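Local atomic coordinates of putative carboxynorspermidine decarboxylase protein (Sinorhizobium meliloti, PDB entry 3MT1), a protein that probably decarboxylates carboxynorspermidine and carboxyspermidine with pyridoxal 5'-phosphate as cofactor, yielding norspermidine and spermidine for polyamine biosynthesis. Residues Ile2-Tyr7 with Gly313-Phe318; Ser102-Phe107 with Asp154-Phe159; Ala265-Leu270 with Glu275-Leu280. All coordinates share one frame; numbering follows the deposited sequence.

How the contacts relate
Contacts 1 and 3 lie in the mixed beta-sheet part of the chain, with centres about 14 Å apart, whereas contact 2 lies in the parallel barrel, on the other side of the chain's centre and about 48 Å from the centre of contact 1. Contact 1 is largely buried and brings an arginine of strand 315-318 to the loop and strand at residues 4-6, across strand 240-251, whose Glu243 it bonds. Contact 3 is partly buried, a short-range helix-to-loop join made of one backbone hydrogen bond and apolar packing. The two meet where Phe318 packs on Ala277 and Tyr7 probably hydrogen-bonds to His266. Contact 2, also partly buried, combines leucine–isoleucine packing with a solvent-side arginine–glutamate approach.

Contact 1: residues Ile2-Tyr7 with Gly313-Phe318; sequences IETPYY and GDRISF
Arg315 reaches from strand 315-318 to Thr4 and Tyr6 near the start of the chain, within the mixed-sheet domain of this pyridoxal phosphate decarboxylase family. Strand 240-251 pairs antiparallel with both strand 6-10 and strand 315-318, so the arginine spans an intervening strand, in keeping with the 8.7 Å between Thr4 CA and Arg315 CA. From CB the chain sets out with CG opposite the backbone N (chi1 159°), then bends about CB-CG and again about CG-CD, which turns its end toward residues 4 and 6. At NE it meets the methyl CG2 of Thr4, at 3.5 Å; CZ lies 3.6 Å from Tyr6 OH, with the Thr4 methyl also close by. The guanidinium plane stands nearly perpendicular to the tyrosine ring, 86° apart. Thr4 turns its hydroxyl to other partners, Asp260 and Thr245, and offers the arginine its methyl. Arg315 NH1 is held by Glu243 on the strand between, a salt bridge that probably limits how the guanidinium can turn. At the tip, Tyr6 OH sits near both terminal nitrogens of Arg315, 3.3 Å from NH1 and 3.2 Å from NH2.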
loop_
_atom_site.group_PDB
_atom_site.type_symbol
_atom_site.label_atom_id
_atom_site.label_comp_id
_atom_site.label_asym_id
_atom_site.label_seq_id
_atom_site.Cartn_x
_atom_site.Cartn_y
_atom_site.Cartn_z
ATOM N N ILE B 2 -12.152 -16.742 15.464
ATOM C CA ILE B 2 -11.356 -15.916 14.530
ATOM C C ILE B 2 -10.935 -16.672 13.263
ATOM O O ILE B 2 -10.444 -17.798 13.353
ATOM C CB ILE B 2 -10.086 -15.323 15.256
ATOM N N GLU B 3 -11.114 -16.045 12.096
ATOM C CA GLU B 3 -10.692 -16.608 10.811
ATOM C C GLU B 3 -9.448 -15.927 10.245
ATOM O O GLU B 3 -9.173 -14.771 10.534
ATOM C CB GLU B 3 -11.805 -16.503 9.768
ATOM C CG GLU B 3 -13.177 -16.897 10.255
ATOM C CD GLU B 3 -13.967 -17.630 9.192
ATOM O OE1 GLU B 3 -13.946 -17.182 8.018
ATOM O OE2 GLU B 3 -14.600 -18.671 9.525
ATOM N N THR B 4 -8.704 -16.638 9.412
ATOM C CA THR B 4 -7.532 -16.030 8.841
ATOM C C THR B 4 -7.973 -15.120 7.690
ATOM O O THR B 4 -9.065 -15.252 7.190
ATOM C CB THR B 4 -6.474 -17.064 8.414
ATOM O OG1 THR B 4 -7.065 -18.027 7.559
ATOM C CG2 THR B 4 -5.929 -17.758 9.617
ATOM N N PRO B 5 -7.143 -14.152 7.309
ATOM C CA PRO B 5 -5.891 -13.795 7.939
ATOM C C PRO B 5 -6.137 -12.874 9.118
ATOM O O PRO B 5 -7.158 -12.163 9.159
ATOM C CB PRO B 5 -5.159 -13.026 6.830
ATOM C CG PRO B 5 -6.229 -12.383 6.032
ATOM C CD PRO B 5 -7.372 -13.396 6.058
ATOM N N TYR B 6 -5.217 -12.883 10.069
ATOM C CA TYR B 6 -5.176 -11.860 11.095
ATOM C C TYR B 6 -3.723 -11.645 11.577
ATOM O O TYR B 6 -2.869 -12.552 11.447
ATOM C CB TYR B 6 -6.117 -12.196 12.265
ATOM C CG TYR B 6 -5.918 -13.574 12.860
ATOM C CD1 TYR B 6 -5.025 -13.786 13.902
ATOM C CD2 TYR B 6 -6.634 -14.666 12.385
ATOM C CE1 TYR B 6 -4.854 -15.061 14.459
ATOM C CE2 TYR B 6 -6.458 -15.934 12.930
ATOM C CZ TYR B 6 -5.559 -16.121 13.958
ATOM O OH TYR B 6 -5.386 -17.377 14.486
ATOM N N TYR B 7 -3.451 -10.435 12.082
ATOM C CA TYR B 7 -2.181 -10.123 12.705
ATOM C C TYR B 7 -2.358 -10.456 14.165
ATOM O O TYR B 7 -3.312 -9.967 14.795
ATOM C CB TYR B 7 -1.877 -8.631 12.594
ATOM C CG TYR B 7 -1.763 -8.040 11.195
ATOM C CD1 TYR B 7 -2.816 -7.294 10.651
ATOM C CD2 TYR B 7 -0.582 -8.151 10.454
ATOM C CE1 TYR B 7 -2.727 -6.725 9.376
ATOM C CE2 TYR B 7 -0.465 -7.581 9.172
ATOM C CZ TYR B 7 -1.551 -6.864 8.636
ATOM O OH TYR B 7 -1.486 -6.285 7.368
ATOM N N GLY B 313 -6.083 -25.916 3.854
ATOM C CA GLY B 313 -6.577 -25.844 5.229
ATOM C C GLY B 313 -5.465 -25.629 6.245
ATOM O O GLY B 313 -5.719 -25.270 7.383
ATOM N N ASP B 314 -4.223 -25.849 5.828
ATOM C CA ASP B 314 -3.079 -25.775 6.736
ATOM C C ASP B 314 -2.752 -24.342 7.045
ATOM O O ASP B 314 -2.892 -23.459 6.192
ATOM C CB ASP B 314 -1.850 -26.483 6.153
ATOM C CG ASP B 314 -1.996 -28.017 6.149
ATOM O OD1 ASP B 314 -2.950 -28.539 6.784
ATOM O OD2 ASP B 314 -1.146 -28.700 5.519
ATOM N N ARG B 315 -2.306 -24.134 8.273
ATOM C CA ARG B 315 -2.132 -22.834 8.831
ATOM C C ARG B 315 -0.657 -22.511 8.773
ATOM O O ARG B 315 0.163 -23.343 9.140
ATOM C CB ARG B 315 -2.611 -22.852 10.278
ATOM C CG ARG B 315 -2.027 -21.729 11.093
ATOM C CD ARG B 315 -2.652 -20.363 10.666
ATOM N NE ARG B 315 -4.038 -20.347 11.108
ATOM C CZ ARG B 315 -4.376 -20.055 12.353
ATOM N NH1 ARG B 315 -3.417 -19.734 13.207
ATOM N NH2 ARG B 315 -5.647 -20.063 12.739
ATOM N N ILE B 316 -0.336 -21.302 8.304
ATOM C CA ILE B 316 1.035 -20.782 8.231
ATOM C C ILE B 316 1.138 -19.425 8.960
ATOM O O ILE B 316 0.277 -18.571 8.775
ATOM C CB ILE B 316 1.461 -20.635 6.739
ATOM C CG1 ILE B 316 1.752 -22.016 6.118
ATOM C CG2 ILE B 316 2.677 -19.677 6.563
ATOM C CD1 ILE B 316 1.775 -22.014 4.600
ATOM N N SER B 317 2.174 -19.242 9.774
ATOM C CA SER B 317 2.392 -18.001 10.534
ATOM C C SER B 317 3.601 -17.190 10.025
ATOM O O SER B 317 4.740 -17.572 10.247
ATOM C CB SER B 317 2.624 -18.301 12.034
ATOM O OG SER B 317 1.793 -19.342 12.506
ATOM N N PHE B 318 3.381 -16.055 9.378
ATOM C CA PHE B 318 4.541 -15.229 9.043
ATOM C C PHE B 318 5.031 -14.517 10.269
ATOM O O PHE B 318 4.275 -13.899 10.991
ATOM C CB PHE B 318 4.278 -14.320 7.841
ATOM C CG PHE B 318 4.000 -15.102 6.600
ATOM C CD1 PHE B 318 4.982 -15.906 6.049
ATOM C CD2 PHE B 318 2.728 -15.114 6.025
ATOM C CE1 PHE B 318 4.731 -16.680 4.915
ATOM C CE2 PHE B 318 2.451 -15.874 4.886
ATOM C CZ PHE B 318 3.463 -16.671 4.333
#

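Contact 2: residues Ser102-Phe107 with Asp154-Phe159; sequences SQLERF and DRINGF
The guanidinium of Arg155 meets Glu105 at its edge: Glu105 CG lies near the guanidinium plane, 3.7 Å from Arg155 NH1. The carboxylate of Glu105 is turned 65° from that plane, and the two side chains cross at about a right angle; Arg155 NH1 touches CG and lies near Glu105 CA. The opposite charges are near but apart, with Glu105 OE2 5.1 Å from Arg155 NH1; any attraction is probably modest, and OE2 also has a long, weak ion pair with Arg151. Within the helix, Phe107 has Arg106 CB over one face of its ring and Gln103 CD at the edge. These elements belong to the (beta/alpha)8, or TIM, barrel of the class-II decarboxylases: helix 101-107 follows strand 95-98, and residues 154-157 lead into strand 158-160, two places further round, with strand 115-119 between them. Leu104 fills the inner part of the join. Its CG stands anti to the backbone N (chi1 161°), which carries both methyls toward the incoming chain, where they face Ile156 CG2 from the same side, CD2 at 3.7 Å and CD1 at 3.9 Å. Phe98 of strand 95-98 also packs on Leu104, and Leu118 of strand 115-119 on Ile156. The Arg155 carbonyl oxygen, 4.4 Å from Leu104 CD1, accepts a hydrogen bond from Arg116 NE.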
loop_
_atom_site.group_PDB
_atom_site.type_symbol
_atom_site.label_atom_id
_atom_site.label_comp_id
_atom_site.label_asym_id
_atom_site.label_seq_id
_atom_site.Cartn_x
_atom_site.Cartn_y
_atom_site.Cartn_z
ATOM N N SER B 102 14.660 27.198 6.812
ATOM C CA SER B 102 13.524 27.842 6.199
ATOM C C SER B 102 12.169 27.428 6.818
ATOM O O SER B 102 11.325 28.288 7.087
ATOM C CB SER B 102 13.564 27.563 4.698
ATOM O OG SER B 102 12.511 28.235 4.047
ATOM N N GLN B 103 11.966 26.126 7.045
ATOM C CA GLN B 103 10.768 25.640 7.753
ATOM C C GLN B 103 10.690 26.251 9.142
ATOM O O GLN B 103 9.612 26.666 9.604
ATOM C CB GLN B 103 10.773 24.114 7.889
ATOM C CG GLN B 103 10.372 23.356 6.639
ATOM C CD GLN B 103 8.902 23.137 6.578
ATOM O OE1 GLN B 103 8.325 22.538 7.483
ATOM N NE2 GLN B 103 8.268 23.619 5.508
ATOM N N LEU B 104 11.835 26.312 9.810
ATOM C CA LEU B 104 11.869 26.877 11.154
ATOM C C LEU B 104 11.551 28.366 11.148
ATOM O O LEU B 104 10.734 28.828 11.937
ATOM C CB LEU B 104 13.214 26.590 11.817
ATOM C CG LEU B 104 13.651 27.423 13.000
ATOM C CD1 LEU B 104 12.837 27.090 14.209
ATOM C CD2 LEU B 104 15.128 27.153 13.223
ATOM N N GLU B 105 12.186 29.104 10.241
ATOM C CA GLU B 105 11.919 30.529 10.086
ATOM C C GLU B 105 10.447 30.723 9.781
ATOM O O GLU B 105 9.798 31.596 10.336
ATOM C CB GLU B 105 12.772 31.107 8.978
ATOM C CG GLU B 105 14.181 31.494 9.415
ATOM C CD GLU B 105 15.052 31.957 8.239
ATOM O OE1 GLU B 105 14.821 31.461 7.104
ATOM O OE2 GLU B 105 15.966 32.805 8.437
ATOM N N ARG B 106 9.904 29.849 8.939
ATOM C CA ARG B 106 8.527 29.985 8.506
ATOM C C ARG B 106 7.528 29.787 9.632
ATOM O O ARG B 106 6.497 30.449 9.678
ATOM C CB ARG B 106 8.230 29.008 7.394
ATOM C CG ARG B 106 7.173 29.521 6.480
ATOM C CD ARG B 106 7.263 28.867 5.141
ATOM N NE ARG B 106 6.248 27.824 5.020
ATOM C CZ ARG B 106 6.257 26.880 4.082
ATOM N NH1 ARG B 106 7.247 26.838 3.202
ATOM N NH2 ARG B 106 5.289 25.960 4.039
ATOM N N PHE B 107 7.844 28.881 10.547
ATOM C CA PHE B 107 6.856 28.432 11.507
ATOM C C PHE B 107 7.193 28.783 12.939
ATOM O O PHE B 107 6.369 28.611 13.815
ATOM C CB PHE B 107 6.607 26.934 11.336
ATOM C CG PHE B 107 5.967 26.585 10.028
ATOM C CD1 PHE B 107 4.771 27.187 9.645
ATOM C CD2 PHE B 107 6.551 25.657 9.177
ATOM C CE1 PHE B 107 4.167 26.868 8.427
ATOM C CE2 PHE B 107 5.960 25.339 7.955
ATOM C CZ PHE B 107 4.771 25.944 7.578
ATOM N N ASP B 154 19.180 31.131 18.458
ATOM C CA ASP B 154 18.341 31.813 19.443
ATOM C C ASP B 154 16.866 31.399 19.339
ATOM O O ASP B 154 16.014 31.913 20.062
ATOM C CB ASP B 154 18.492 33.354 19.309
ATOM N N ARG B 155 16.563 30.473 18.433
ATOM C CA ARG B 155 15.178 30.108 18.164
ATOM C C ARG B 155 14.923 28.622 18.391
ATOM O O ARG B 155 13.775 28.183 18.412
ATOM C CB ARG B 155 14.792 30.487 16.732
ATOM C CG ARG B 155 15.353 31.816 16.262
ATOM C CD ARG B 155 14.816 32.185 14.906
ATOM N NE ARG B 155 13.477 32.752 14.996
ATOM C CZ ARG B 155 12.726 33.098 13.952
ATOM N NH1 ARG B 155 13.167 32.931 12.703
ATOM N NH2 ARG B 155 11.514 33.609 14.154
ATOM N N ILE B 156 15.981 27.834 18.536
ATOM C CA ILE B 156 15.805 26.414 18.856
ATOM C C ILE B 156 16.364 26.081 20.234
ATOM O O ILE B 156 16.744 26.957 20.972
ATOM C CB ILE B 156 16.406 25.475 17.787
ATOM C CG1 ILE B 156 17.883 25.820 17.569
ATOM C CG2 ILE B 156 15.551 25.502 16.505
ATOM C CD1 ILE B 156 18.421 25.518 16.162
ATOM N N ASN B 157 16.453 24.797 20.525
ATOM C CA ASN B 157 16.574 24.293 21.873
ATOM C C ASN B 157 17.066 22.821 21.818
ATOM O O ASN B 157 17.477 22.241 22.828
ATOM C CB ASN B 157 15.174 24.409 22.469
ATOM C CG ASN B 157 15.012 23.704 23.761
ATOM O OD1 ASN B 157 14.175 22.827 23.870
ATOM N ND2 ASN B 157 15.743 24.119 24.779
ATOM N N GLY B 158 17.024 22.247 20.612
ATOM C CA GLY B 158 17.240 20.830 20.425
ATOM C C GLY B 158 17.576 20.441 19.004
ATOM O O GLY B 158 17.304 21.177 18.056
ATOM N N PHE B 159 18.188 19.272 18.863
ATOM C CA PHE B 159 18.464 18.731 17.543
ATOM C C PHE B 159 17.895 17.345 17.417
ATOM O O PHE B 159 17.775 16.605 18.401
ATOM C CB PHE B 159 19.960 18.649 17.273
ATOM C CG PHE B 159 20.656 19.972 17.251
ATOM C CD1 PHE B 159 20.202 21.000 16.436
ATOM C CD2 PHE B 159 21.782 20.176 18.016
ATOM C CE1 PHE B 159 20.849 22.217 16.407
ATOM C CE2 PHE B 159 22.449 21.397 17.987
ATOM C CZ PHE B 159 21.984 22.419 17.188
#

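Contact 3: residues Ala265-Leu270 with Glu275-Leu280; sequences AHMLDL and ETAKVL
Leu270 turns its side chain onto the loop that follows its own helix, where Ala277 receives it. Its CG lies opposite the carbonyl carbon (chi1 -52°); CD1 continues the chain, anti to CA, and CD2 branches off it, so that the two methyls fork over residues 275-277. CD1 rests 3.6 Å from Ala277 CB, and CD2 approaches the carbonyl oxygen Thr276 O at 4.0 Å. Lower down, Leu270 CB lies 3.5 Å from Glu275 O. The loop is closed by a backbone hydrogen bond, Glu275 N to Leu270 O, 3.0 Å long with an N-H...O angle of 143°; the N-H uses a lone pair in the carbonyl plane. The carbonyl oxygens Leu270 O and Glu275 O stand close, two acceptors that would probably repel mildly. Met267, a selenomethionine, lies at the break between helices 263-266 and 268-273. Its side chain leaves with CG on the backbone N side (chi1 -85°) and runs straight through chi2, then turns at SE to bring CE 4.5 Å from Ala277 CB. Phe301 also packs on Ala277. Asp269, a predicted substrate-binding residue salt-bridged to Lys328, belongs to the same short helix. One backbone hydrogen bond is thus joined by contacts of Leu270 and Met267 with Ala277 and of Leu270 with loop carbonyls, tying this helix to the loop without drawing on the carboxylate of Asp269.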
loop_
_atom_site.group_PDB
_atom_site.type_symbol
_atom_site.label_atom_id
_atom_site.label_comp_id
_atom_site.label_asym_id
_atom_site.label_seq_id
_atom_site.Cartn_x
_atom_site.Cartn_y
_atom_site.Cartn_z
ATOM N N ALA B 265 -1.151 -6.124 -0.090
ATOM C CA ALA B 265 -2.193 -5.540 0.733
ATOM C C ALA B 265 -1.826 -5.553 2.199
ATOM O O ALA B 265 -2.344 -4.747 2.965
ATOM C CB ALA B 265 -3.497 -6.274 0.523
ATOM N N HIS B 266 -0.961 -6.476 2.593
ATOM C CA HIS B 266 -0.825 -6.835 4.026
ATOM C C HIS B 266 0.562 -6.721 4.622
ATOM O O HIS B 266 0.685 -6.638 5.831
ATOM C CB HIS B 266 -1.397 -8.230 4.300
ATOM C CG HIS B 266 -2.799 -8.386 3.810
ATOM N ND1 HIS B 266 -3.306 -9.581 3.350
ATOM C CD2 HIS B 266 -3.800 -7.475 3.679
ATOM C CE1 HIS B 266 -4.563 -9.405 2.977
ATOM N NE2 HIS B 266 -4.884 -8.135 3.157
HETATM N N MSE B 267 1.594 -6.722 3.784
HETATM C CA MSE B 267 2.991 -6.696 4.235
HETATM C C MSE B 267 3.813 -6.014 3.135
HETATM O O MSE B 267 4.734 -6.584 2.542
HETATM C CB MSE B 267 3.448 -8.124 4.519
HETATM C CG MSE B 267 3.107 -8.647 5.953
HETATM SE SE MSE B 267 3.925 -10.425 6.118
HETATM C CE MSE B 267 5.616 -9.843 6.941
ATOM N N LEU B 268 3.423 -4.772 2.860
ATOM C CA LEU B 268 3.746 -4.102 1.639
ATOM C C LEU B 268 5.234 -3.813 1.528
ATOM O O LEU B 268 5.770 -3.741 0.430
ATOM C CB LEU B 268 2.894 -2.837 1.526
ATOM C CG LEU B 268 3.180 -1.755 0.463
ATOM C CD1 LEU B 268 3.009 -2.283 -0.981
ATOM C CD2 LEU B 268 2.348 -0.462 0.680
ATOM N N ASP B 269 5.902 -3.640 2.664
ATOM C CA ASP B 269 7.368 -3.544 2.659
ATOM C C ASP B 269 8.033 -4.715 1.940
ATOM O O ASP B 269 9.035 -4.522 1.263
ATOM C CB ASP B 269 7.958 -3.319 4.067
ATOM C CG ASP B 269 8.199 -1.809 4.375
ATOM O OD1 ASP B 269 7.433 -0.980 3.859
ATOM O OD2 ASP B 269 9.151 -1.440 5.113
ATOM N N LEU B 270 7.469 -5.912 2.046
ATOM C CA LEU B 270 8.032 -7.052 1.312
ATOM C C LEU B 270 7.974 -6.857 -0.179
ATOM O O LEU B 270 8.909 -7.223 -0.897
ATOM C CB LEU B 270 7.367 -8.387 1.659
ATOM C CG LEU B 270 7.304 -8.718 3.157
ATOM C CD1 LEU B 270 6.742 -10.111 3.342
ATOM C CD2 LEU B 270 8.709 -8.538 3.833
ATOM N N GLU B 275 11.735 -8.222 -0.576
ATOM C CA GLU B 275 12.263 -9.163 0.405
ATOM C C GLU B 275 11.201 -10.192 0.605
ATOM O O GLU B 275 10.076 -10.050 0.144
ATOM C CB GLU B 275 12.575 -8.500 1.770
ATOM C CG GLU B 275 13.763 -7.518 1.800
ATOM C CD GLU B 275 15.156 -8.187 1.697
ATOM O OE1 GLU B 275 15.240 -9.440 1.726
ATOM O OE2 GLU B 275 16.172 -7.448 1.583
ATOM N N THR B 276 11.561 -11.186 1.387
ATOM C CA THR B 276 10.752 -12.341 1.614
ATOM C C THR B 276 10.344 -12.386 3.076
ATOM O O THR B 276 11.020 -11.831 3.907
ATOM C CB THR B 276 11.598 -13.535 1.338
ATOM O OG1 THR B 276 12.748 -13.452 2.185
ATOM C CG2 THR B 276 12.057 -13.540 -0.167
ATOM N N ALA B 277 9.239 -13.056 3.378
ATOM C CA ALA B 277 8.733 -13.123 4.735
ATOM C C ALA B 277 9.477 -14.177 5.551
ATOM O O ALA B 277 10.477 -14.728 5.089
ATOM C CB ALA B 277 7.222 -13.371 4.733
ATOM N N LYS B 278 9.028 -14.460 6.766
ATOM C CA LYS B 278 9.722 -15.482 7.562
ATOM C C LYS B 278 8.818 -16.543 8.157
ATOM O O LYS B 278 7.741 -16.221 8.672
ATOM C CB LYS B 278 10.544 -14.846 8.668
ATOM C CG LYS B 278 11.813 -14.225 8.186
ATOM C CD LYS B 278 12.431 -13.372 9.287
ATOM C CE LYS B 278 11.816 -11.984 9.326
ATOM N NZ LYS B 278 11.590 -11.523 7.921
ATOM N N VAL B 279 9.296 -17.789 8.108
ATOM C CA VAL B 279 8.605 -18.945 8.633
ATOM C C VAL B 279 9.498 -19.709 9.635
ATOM O O VAL B 279 10.728 -19.562 9.640
ATOM C CB VAL B 279 8.115 -19.827 7.470
ATOM C CG1 VAL B 279 7.347 -20.997 7.973
ATOM C CG2 VAL B 279 7.190 -18.997 6.558
ATOM N N LEU B 280 8.864 -20.496 10.508
ATOM C CA LEU B 280 9.565 -21.315 11.499
ATOM C C LEU B 280 8.986 -22.719 11.558
ATOM O O LEU B 280 7.780 -22.899 11.442
ATOM C CB LEU B 280 9.473 -20.712 12.899
ATOM C CG LEU B 280 10.133 -19.386 13.249
ATOM C CD1 LEU B 280 9.808 -19.065 14.702
ATOM C CD2 LEU B 280 11.637 -19.378 13.013
#